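Nird-like protein (Hydrogenobacter thermophilus, PDB 4CH7) catalyses the decarboxylation of siroheme to didecarboxysiroheme, a reaction of heme d1 biosynthesis. Local coordinates at residues A54-S59 / V216-S221; I178-F183 / I317-E322; L18-F23 / E203-L208. One frame throughout, in Å; residues are numbered along the deposited sequence.

Contact 1 (A54-S59 / V216-S221); sequences APIYDS and VLRRIS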
loop_
_atom_site.group_PDB
_atom_site.type_symbol
_atom_site.label_atom_id
_atom_site.label_comp_id
_atom_site.label_asym_id
_atom_site.label_seq_id
_atom_site.Cartn_x
_atom_site.Cartn_y
_atom_site.Cartn_z
ATOM N N ALA A 54 1.888 3.929 13.330
ATOM C CA ALA A 54 0.607 3.254 13.179
ATOM C C ALA A 54 0.769 1.754 13.037
ATOM O O ALA A 54 1.854 1.269 12.716
ATOM C CB ALA A 54 -0.133 3.811 11.966
ATOM N N PRO A 55 -0.317 1.011 13.292
ATOM C CA PRO A 55 -0.335 -0.414 12.963
ATOM C C PRO A 55 -0.269 -0.602 11.456
ATOM O O PRO A 55 -0.798 0.233 10.719
ATOM C CB PRO A 55 -1.707 -0.866 13.466
ATOM C CG PRO A 55 -2.067 0.113 14.542
ATOM C CD PRO A 55 -1.504 1.421 14.067
ATOM N N ILE A 56 0.378 -1.670 11.005
ATOM C CA ILE A 56 0.353 -2.025 9.591
ATOM C C ILE A 56 -0.400 -3.342 9.439
ATOM O O ILE A 56 0.025 -4.374 9.961
ATOM C CB ILE A 56 1.773 -2.123 8.971
ATOM C CG1 ILE A 56 2.340 -0.731 8.682
ATOM C CG2 ILE A 56 1.738 -2.905 7.671
ATOM C CD1 ILE A 56 2.845 0.010 9.897
ATOM N N TYR A 57 -1.531 -3.296 8.742
ATOM C CA TYR A 57 -2.357 -4.481 8.544
ATOM C C TYR A 57 -2.121 -5.077 7.161
ATOM O O TYR A 57 -1.879 -4.343 6.202
ATOM C CB TYR A 57 -3.839 -4.138 8.722
ATOM C CG TYR A 57 -4.238 -3.859 10.155
ATOM C CD1 TYR A 57 -4.526 -4.897 11.026
ATOM C CD2 TYR A 57 -4.331 -2.558 10.635
ATOM C CE1 TYR A 57 -4.890 -4.655 12.334
ATOM C CE2 TYR A 57 -4.696 -2.305 11.946
ATOM C CZ TYR A 57 -4.975 -3.359 12.788
ATOM O OH TYR A 57 -5.339 -3.120 14.093
ATOM N N ASP A 58 -2.180 -6.402 7.060
ATOM C CA ASP A 58 -2.034 -7.063 5.768
ATOM C C ASP A 58 -3.349 -6.983 4.998
ATOM O O ASP A 58 -4.372 -7.494 5.453
ATOM C CB ASP A 58 -1.601 -8.517 5.948
ATOM C CG ASP A 58 -1.361 -9.221 4.629
ATOM O OD1 ASP A 58 -2.347 -9.648 3.997
ATOM O OD2 ASP A 58 -0.187 -9.354 4.230
ATOM N N SER A 59 -3.307 -6.338 3.836
ATOM C CA SER A 59 -4.500 -6.081 3.027
ATOM C C SER A 59 -5.358 -7.321 2.767
ATOM O O SER A 59 -6.553 -7.323 3.062
ATOM C CB SER A 59 -4.103 -5.427 1.701
ATOM O OG SER A 59 -5.230 -5.199 0.878
ATOM N N VAL A 216 -2.384 -10.974 10.164
ATOM C CA VAL A 216 -3.339 -9.918 9.841
ATOM C C VAL A 216 -2.759 -8.580 10.271
ATOM O O VAL A 216 -2.856 -7.581 9.550
ATOM C CB VAL A 216 -4.683 -10.140 10.552
ATOM C CG1 VAL A 216 -5.703 -9.111 10.093
ATOM C CG2 VAL A 216 -5.195 -11.545 10.291
ATOM N N LEU A 217 -2.157 -8.574 11.456
ATOM C CA LEU A 217 -1.397 -7.427 11.930
ATOM C C LEU A 217 0.085 -7.692 11.698
ATOM O O LEU A 217 0.657 -8.602 12.297
ATOM C CB LEU A 217 -1.657 -7.174 13.417
ATOM C CG LEU A 217 -0.923 -5.988 14.051
ATOM C CD1 LEU A 217 -1.278 -4.708 13.327
ATOM C CD2 LEU A 217 -1.242 -5.867 15.533
ATOM N N ARG A 218 0.701 -6.905 10.821
ATOM C CA ARG A 218 2.125 -7.057 10.543
ATOM C C ARG A 218 2.966 -6.544 11.699
ATOM O O ARG A 218 3.806 -7.269 12.242
ATOM C CB ARG A 218 2.518 -6.312 9.269
ATOM C CG ARG A 218 2.165 -7.023 7.972
ATOM C CD ARG A 218 2.732 -6.264 6.785
ATOM N NE ARG A 218 2.439 -6.914 5.513
ATOM C CZ ARG A 218 1.810 -6.326 4.500
ATOM N NH1 ARG A 218 1.409 -5.068 4.605
ATOM N NH2 ARG A 218 1.589 -6.996 3.378
ATOM N N ARG A 219 2.723 -5.290 12.068
ATOM C CA ARG A 219 3.506 -4.613 13.090
ATOM C C ARG A 219 2.898 -3.255 13.398
ATOM O O ARG A 219 2.021 -2.778 12.678
ATOM C CB ARG A 219 4.941 -4.421 12.598
ATOM C CG ARG A 219 5.031 -3.585 11.336
ATOM C CD ARG A 219 6.201 -4.005 10.465
ATOM N NE ARG A 219 7.487 -3.746 11.102
ATOM C CZ ARG A 219 8.126 -2.583 11.035
ATOM N NH1 ARG A 219 7.597 -1.572 10.361
ATOM N NH2 ARG A 219 9.295 -2.429 11.641
ATOM N N ILE A 220 3.370 -2.642 14.477
ATOM C CA ILE A 220 3.048 -1.255 14.775
ATOM C C ILE A 220 4.354 -0.475 14.758
ATOM O O ILE A 220 5.246 -0.743 15.563
ATOM C CB ILE A 220 2.381 -1.116 16.150
ATOM C CG1 ILE A 220 1.066 -1.895 16.179
ATOM C CG2 ILE A 220 2.141 0.350 16.492
ATOM C CD1 ILE A 220 0.346 -1.838 17.504
ATOM N N SER A 221 4.480 0.477 13.838
ATOM C CA SER A 221 5.735 1.204 13.695
ATOM C C SER A 221 5.565 2.597 13.114
ATOM O O SER A 221 4.521 2.931 12.553
ATOM C CB SER A 221 6.710 0.419 12.814
ATOM O OG SER A 221 7.176 -0.743 13.470
HETATM O O HOH W 1 -1.187 -4.637 2.887
#
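A54 and S221 exchange backbone hydrogen bonds at one end of an antiparallel pair, in which strand 54-57 and strand 217-221 run at 163° to each other; A54 N lies 2.9 Å from S221 O. Next, I56 N bonds to R219 O and R218 N to I56 O, the latter over 2.8 Å. Two residues, R218 and R219, thus face the single I56, a classic beta bulge, and D58 N bonded to V216 O carries the pairing beyond it. P55 suits its place opposite I220, since a non-hydrogen-bonded pair asks for no N-H.

One face of the sheet is apolar. P55 and I220 lie side by side, CB to CG1 4.0 Å apart. L217 holds CG anti to its own backbone N (chi1 -180°), which carries CD1 over a face of the Y57 ring, 4.0 Å from the ring centroid, in a CH-pi contact. Y57 also gives the apolar layer a polar end, because its OH is hydrogen-bonded to T179. Leucine at this position would probably leave the T179 hydroxyl without that partner and L217 CD1 without an aromatic face to rest on.

In R218 the long apolar stem of arginine can lie against I56, CD 3.6 Å from I56 CG2, while the charged end reaches D58, NH2 3.1 Å from OD2. The D58 carboxylate and R218 guanidinium planes are 67° apart and the oxygen lies well out of the latter, leaving an attraction of charges alone. D58 OD1 accepts the N-H of L61, while a water takes hydrogens from S59 N and R218 NH1.

Around this two-stranded sheet, helix 201-213 packs L208 on Y57 and L211 on V216 and L217; Q13 O accepts from R219 NH2 and D15 OD1 from I220 N.

Contact 2 (I178-F183 / I317-E322); sequences ITQGSF and IKYFSE
A two-point pairing of a side-chain amide with the backbone joins Q180, in the 178-183 segment of the second helix-turn-helix domain, to Y319 in the loop between strand 303-314 and helix 323-335. Glutamine suits the task because its amide offers an acceptor and a donor together, matching the C=O and N-H of one extended residue. Y319 N gives its hydrogen to Q180 OE1 at 2.6 Å, nearly straight at 164° and on a lone pair in the carbonyl plane. In return Q180 NE2 donates to Y319 O over 2.9 Å, again on an in-plane lone pair, although the oxygen sits 22° out of the amide plane. Two bonds of opposite direction fix the rotation of the amide, and NE2 has a further acceptor in S177 O.

Q180 reaches across from a sterically costly first torsion, with CG between the backbone N and the carbonyl carbon (chi1 60°) and the chain extended beyond it. K318, exposed as suits a lysine, bends at its second and third torsions and crosses the amide: its CE is 4.0 Å from Q180 CD. This brings NZ to 3.9 Å from G181 CA. The ring of Y319 lies close by, with CD2 3.4 Å from Q180 OE1, and I317 CG1 rests above one of its faces.

Y64 packs on the same loop, its ring edge-to-face with that of Y319 and its OH bonded to F320 N. The side chain of I317 comes about 8 Å from that of H93, the inferred active-site residue. The glutamine amide pairs with the N-H and C=O of one residue much as a strand neighbour would in an antiparallel hydrogen-bonded pair, and so joins a helix-turn-helix domain to the chain that leaves the ligand-binding barrel.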
loop_
_atom_site.group_PDB
_atom_site.type_symbol
_atom_site.label_atom_id
_atom_site.label_comp_id
_atom_site.label_asym_id
_atom_site.label_seq_id
_atom_site.Cartn_x
_atom_site.Cartn_y
_atom_site.Cartn_z
ATOM N N ILE A 178 -10.764 1.243 14.180
ATOM C CA ILE A 178 -10.406 2.310 15.111
ATOM C C ILE A 178 -8.916 2.367 15.465
ATOM O O ILE A 178 -8.444 3.375 15.992
ATOM C CB ILE A 178 -11.218 2.226 16.423
ATOM C CG1 ILE A 178 -10.657 1.140 17.343
ATOM C CG2 ILE A 178 -12.697 1.986 16.135
ATOM C CD1 ILE A 178 -10.947 1.388 18.806
ATOM N N THR A 179 -8.180 1.294 15.182
ATOM C CA THR A 179 -6.755 1.232 15.517
ATOM C C THR A 179 -5.833 1.610 14.355
ATOM O O THR A 179 -4.669 1.939 14.570
ATOM C CB THR A 179 -6.341 -0.167 16.033
ATOM O OG1 THR A 179 -6.661 -1.166 15.054
ATOM C CG2 THR A 179 -7.038 -0.488 17.343
ATOM N N GLN A 180 -6.359 1.570 13.134
ATOM C CA GLN A 180 -5.552 1.759 11.925
ATOM C C GLN A 180 -4.876 3.129 11.807
ATOM O O GLN A 180 -3.881 3.269 11.093
ATOM C CB GLN A 180 -6.389 1.482 10.670
ATOM C CG GLN A 180 -7.615 2.381 10.516
ATOM C CD GLN A 180 -8.451 2.036 9.295
ATOM O OE1 GLN A 180 -7.918 1.687 8.243
ATOM N NE2 GLN A 180 -9.768 2.135 9.432
ATOM N N GLY A 181 -5.403 4.129 12.509
ATOM C CA GLY A 181 -4.890 5.487 12.401
ATOM C C GLY A 181 -3.631 5.755 13.202
ATOM O O GLY A 181 -2.884 4.831 13.520
ATOM N N SER A 182 -3.396 7.026 13.520
ATOM C CA SER A 182 -2.219 7.430 14.286
ATOM C C SER A 182 -2.177 6.781 15.663
ATOM O O SER A 182 -3.127 6.890 16.436
ATOM C CB SER A 182 -2.181 8.952 14.446
ATOM O OG SER A 182 -1.885 9.602 13.225
ATOM N N PHE A 183 -1.069 6.108 15.964
ATOM C CA PHE A 183 -0.871 5.508 17.276
ATOM C C PHE A 183 -0.648 6.614 18.294
ATOM O O PHE A 183 0.276 7.417 18.145
ATOM C CB PHE A 183 0.330 4.565 17.249
ATOM C CG PHE A 183 0.392 3.619 18.415
ATOM C CD1 PHE A 183 -0.606 2.668 18.610
ATOM C CD2 PHE A 183 1.461 3.657 19.299
ATOM C CE1 PHE A 183 -0.549 1.787 19.678
ATOM C CE2 PHE A 183 1.529 2.780 20.368
ATOM C CZ PHE A 183 0.520 1.840 20.556
ATOM N N ILE A 317 -5.794 4.071 2.018
ATOM C CA ILE A 317 -7.178 3.759 2.322
ATOM C C ILE A 317 -7.407 3.553 3.813
ATOM O O ILE A 317 -6.507 3.131 4.544
ATOM C CB ILE A 317 -7.624 2.491 1.577
ATOM C CG1 ILE A 317 -6.701 1.318 1.919
ATOM C CG2 ILE A 317 -7.619 2.728 0.075
ATOM C CD1 ILE A 317 -7.131 0.004 1.310
ATOM N N LYS A 318 -8.615 3.873 4.262
ATOM C CA LYS A 318 -9.048 3.491 5.594
ATOM C C LYS A 318 -9.845 2.208 5.435
ATOM O O LYS A 318 -10.746 2.130 4.597
ATOM C CB LYS A 318 -9.915 4.579 6.226
ATOM C CG LYS A 318 -9.308 5.969 6.160
ATOM C CD LYS A 318 -7.922 6.008 6.783
ATOM C CE LYS A 318 -7.983 5.860 8.295
ATOM N NZ LYS A 318 -6.643 6.036 8.919
ATOM N N TYR A 319 -9.501 1.194 6.218
ATOM C CA TYR A 319 -10.174 -0.091 6.110
ATOM C C TYR A 319 -11.525 -0.071 6.814
ATOM O O TYR A 319 -11.682 0.573 7.852
ATOM C CB TYR A 319 -9.300 -1.213 6.676
ATOM C CG TYR A 319 -8.000 -1.418 5.929
ATOM C CD1 TYR A 319 -7.980 -2.036 4.686
ATOM C CD2 TYR A 319 -6.792 -1.005 6.474
ATOM C CE1 TYR A 319 -6.791 -2.228 4.004
ATOM C CE2 TYR A 319 -5.602 -1.193 5.797
ATOM C CZ TYR A 319 -5.607 -1.805 4.564
ATOM O OH TYR A 319 -4.426 -1.995 3.884
ATOM N N PHE A 320 -12.496 -0.763 6.228
ATOM C CA PHE A 320 -13.795 -0.988 6.856
ATOM C C PHE A 320 -14.562 0.291 7.184
ATOM O O PHE A 320 -15.329 0.335 8.146
ATOM C CB PHE A 320 -13.632 -1.861 8.100
ATOM C CG PHE A 320 -13.005 -3.195 7.817
ATOM C CD1 PHE A 320 -13.461 -3.980 6.764
ATOM C CD2 PHE A 320 -11.949 -3.658 8.589
ATOM C CE1 PHE A 320 -12.885 -5.214 6.494
ATOM C CE2 PHE A 320 -11.365 -4.888 8.327
ATOM C CZ PHE A 320 -11.834 -5.668 7.277
ATOM N N SER A 321 -14.342 1.331 6.388
ATOM C CA SER A 321 -15.187 2.516 6.452
ATOM C C SER A 321 -16.422 2.252 5.602
ATOM O O SER A 321 -16.394 1.403 4.712
ATOM C CB SER A 321 -14.443 3.752 5.949
ATOM O OG SER A 321 -14.030 3.590 4.607
ATOM N N GLU A 322 -17.508 2.963 5.884
ATOM C CA GLU A 322 -18.767 2.735 5.187
ATOM C C GLU A 322 -18.798 3.448 3.842
ATOM O O GLU A 322 -19.710 3.243 3.040
ATOM C CB GLU A 322 -19.936 3.215 6.045
ATOM C CG GLU A 322 -20.032 2.534 7.398
ATOM C CD GLU A 322 -20.843 3.337 8.390
ATOM O OE1 GLU A 322 -21.037 4.549 8.157
ATOM O OE2 GLU A 322 -21.284 2.757 9.404
#

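Contact 3 (L18-F23 / E203-L208); sequences LVKEPF and ELLEKL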
loop_
_atom_site.group_PDB
_atom_site.type_symbol
_atom_site.label_atom_id
_atom_site.label_comp_id
_atom_site.label_asym_id
_atom_site.label_seq_id
_atom_site.Cartn_x
_atom_site.Cartn_y
_atom_site.Cartn_z
ATOM N N LEU A 18 3.163 -5.206 21.801
ATOM C CA LEU A 18 1.768 -5.172 22.211
ATOM C C LEU A 18 1.661 -5.357 23.718
ATOM O O LEU A 18 1.345 -6.443 24.205
ATOM C CB LEU A 18 0.970 -6.247 21.475
ATOM C CG LEU A 18 0.914 -6.081 19.957
ATOM C CD1 LEU A 18 0.326 -7.311 19.297
ATOM C CD2 LEU A 18 0.104 -4.855 19.602
ATOM N N VAL A 19 1.954 -4.288 24.451
ATOM C CA VAL A 19 1.815 -4.273 25.899
ATOM C C VAL A 19 1.052 -3.009 26.266
ATOM O O VAL A 19 0.780 -2.179 25.397
ATOM C CB VAL A 19 3.186 -4.291 26.600
ATOM C CG1 VAL A 19 3.992 -5.500 26.165
ATOM C CG2 VAL A 19 3.954 -3.024 26.296
ATOM N N LYS A 20 0.704 -2.860 27.540
ATOM C CA LYS A 20 -0.067 -1.699 27.970
ATOM C C LYS A 20 0.757 -0.416 27.901
ATOM O O LYS A 20 0.232 0.646 27.569
ATOM C CB LYS A 20 -0.609 -1.904 29.383
ATOM C CG LYS A 20 -1.572 -3.077 29.504
ATOM C CD LYS A 20 -2.106 -3.203 30.918
ATOM C CE LYS A 20 -3.031 -4.403 31.045
ATOM N NZ LYS A 20 -3.504 -4.587 32.442
ATOM N N GLU A 21 2.046 -0.520 28.211
ATOM C CA GLU A 21 2.938 0.636 28.186
ATOM C C GLU A 21 4.161 0.372 27.310
ATOM O O GLU A 21 5.263 0.165 27.821
ATOM C CB GLU A 21 3.371 1.013 29.607
ATOM C CG GLU A 21 2.210 1.306 30.553
ATOM C CD GLU A 21 2.661 1.623 31.966
ATOM O OE1 GLU A 21 3.858 1.915 32.163
ATOM O OE2 GLU A 21 1.812 1.584 32.879
ATOM N N PRO A 22 3.970 0.401 25.979
ATOM C CA PRO A 22 5.033 0.067 25.023
ATOM C C PRO A 22 6.148 1.104 24.999
ATOM O O PRO A 22 7.290 0.755 24.715
ATOM C CB PRO A 22 4.298 0.044 23.680
ATOM C CG PRO A 22 3.138 0.976 23.865
ATOM C CD PRO A 22 2.720 0.797 25.300
ATOM N N PHE A 23 5.820 2.358 25.294
ATOM C CA PHE A 23 6.820 3.418 25.302
ATOM C C PHE A 23 7.651 3.400 26.583
ATOM O O PHE A 23 8.760 3.931 26.619
ATOM C CB PHE A 23 6.161 4.782 25.101
ATOM C CG PHE A 23 5.482 4.933 23.770
ATOM C CD1 PHE A 23 6.210 4.832 22.592
ATOM C CD2 PHE A 23 4.119 5.184 23.697
ATOM C CE1 PHE A 23 5.589 4.970 21.356
ATOM C CE2 PHE A 23 3.489 5.326 22.468
ATOM C CZ PHE A 23 4.226 5.218 21.297
ATOM N N GLU A 203 -7.934 -7.501 27.032
ATOM C CA GLU A 203 -8.739 -8.174 26.018
ATOM C C GLU A 203 -8.407 -7.670 24.611
ATOM O O GLU A 203 -8.374 -8.453 23.663
ATOM C CB GLU A 203 -10.232 -8.014 26.327
ATOM C CG GLU A 203 -10.700 -8.836 27.530
ATOM C CD GLU A 203 -12.074 -8.432 28.028
ATOM O OE1 GLU A 203 -12.493 -7.286 27.764
ATOM O OE2 GLU A 203 -12.730 -9.261 28.693
ATOM N N LEU A 204 -8.158 -6.368 24.480
ATOM C CA LEU A 204 -7.769 -5.788 23.194
ATOM C C LEU A 204 -6.408 -6.307 22.736
ATOM O O LEU A 204 -6.258 -6.747 21.597
ATOM C CB LEU A 204 -7.747 -4.260 23.266
ATOM C CG LEU A 204 -7.253 -3.544 22.006
ATOM C CD1 LEU A 204 -8.067 -3.971 20.797
ATOM C CD2 LEU A 204 -7.296 -2.036 22.167
ATOM N N LEU A 205 -5.422 -6.242 23.628
ATOM C CA LEU A 205 -4.070 -6.706 23.329
ATOM C C LEU A 205 -4.062 -8.193 22.991
ATOM O O LEU A 205 -3.292 -8.651 22.145
ATOM C CB LEU A 205 -3.141 -6.421 24.510
ATOM C CG LEU A 205 -2.852 -4.942 24.764
ATOM C CD1 LEU A 205 -2.089 -4.748 26.061
ATOM C CD2 LEU A 205 -2.081 -4.362 23.599
ATOM N N GLU A 206 -4.935 -8.937 23.664
ATOM C CA GLU A 206 -5.121 -10.359 23.409
ATOM C C GLU A 206 -5.526 -10.588 21.954
ATOM O O GLU A 206 -4.989 -11.467 21.276
ATOM C CB GLU A 206 -6.202 -10.898 24.345
ATOM C CG GLU A 206 -6.388 -12.403 24.326
ATOM C CD GLU A 206 -7.421 -12.861 25.336
ATOM O OE1 GLU A 206 -7.092 -12.911 26.539
ATOM O OE2 GLU A 206 -8.560 -13.166 24.924
ATOM N N LYS A 207 -6.468 -9.779 21.482
ATOM C CA LYS A 207 -6.970 -9.883 20.117
ATOM C C LYS A 207 -5.961 -9.368 19.097
ATOM O O LYS A 207 -5.837 -9.919 18.005
ATOM C CB LYS A 207 -8.291 -9.129 19.987
ATOM C CG LYS A 207 -9.403 -9.732 20.823
ATOM C CD LYS A 207 -10.537 -8.753 21.038
ATOM C CE LYS A 207 -11.544 -9.329 22.010
ATOM N NZ LYS A 207 -12.227 -10.537 21.471
ATOM N N LEU A 208 -5.246 -8.306 19.454
ATOM C CA LEU A 208 -4.216 -7.753 18.584
ATOM C C LEU A 208 -3.069 -8.742 18.410
ATOM O O LEU A 208 -2.528 -8.891 17.315
ATOM C CB LEU A 208 -3.706 -6.423 19.136
ATOM C CG LEU A 208 -4.697 -5.266 19.029
ATOM C CD1 LEU A 208 -4.119 -3.995 19.613
ATOM C CD2 LEU A 208 -5.090 -5.056 17.581
#
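L205, with the largest buried surface of the contact, extends from helix 201-213 against the backbone of the loop 18-20. Its two methyls divide the work: CD1 touches V19 C at 3.6 Å and lies 3.9 Å from K20 CG, whereas CD2 meets L18 C at 3.9 Å. A branched leucine end can cover three successive loop residues in this way, with no hydrogen bond needed.

L18 answers from the loop. Its CG is set anti to the carbonyl carbon (chi1 -63°), and the fork beyond straddles L208: CD1 rests 3.8 Å from L208 C, and CD1 and CD2 are each 4.1 Å from L208 CB. The two leucine side chains cross at about a right angle. L205 and L208, one turn apart, present a single apolar helix face, which L18 covers while also touching S209 and K212.

K20 likewise runs across L205 nearly perpendicularly, CG meeting its CD1, and the extended chain goes on to touch E201. The contact joins the two helix-turn-helix domains of the chain by leucine packing, a helix of one against a loop of the other, consistent with an Lrp/AsnC-like build in which two such domains lie together.

From the N terminus the chain passes 18-23, 54-59, 178-183, 203-208, 216-221 and 317-322, so every pair of contacts crosses and none nests. Contact 3 closes the longest loop, from the first helix-turn-helix domain to the second; contact 1 pairs strand 53-57 with strand 217-222; contact 2 ties the second domain to the stretch after the last barrel strand. Contacts 1 and 3 meet where I220 packs on L18 and L217 on the carbonyl of L208. Contacts 1 and 2 meet where P55 packs on T179, and contacts 2 and 3 through the rings of F183 and F23. Together they hold both helix-turn-helix domains to each other and to the chain leaving the barrel.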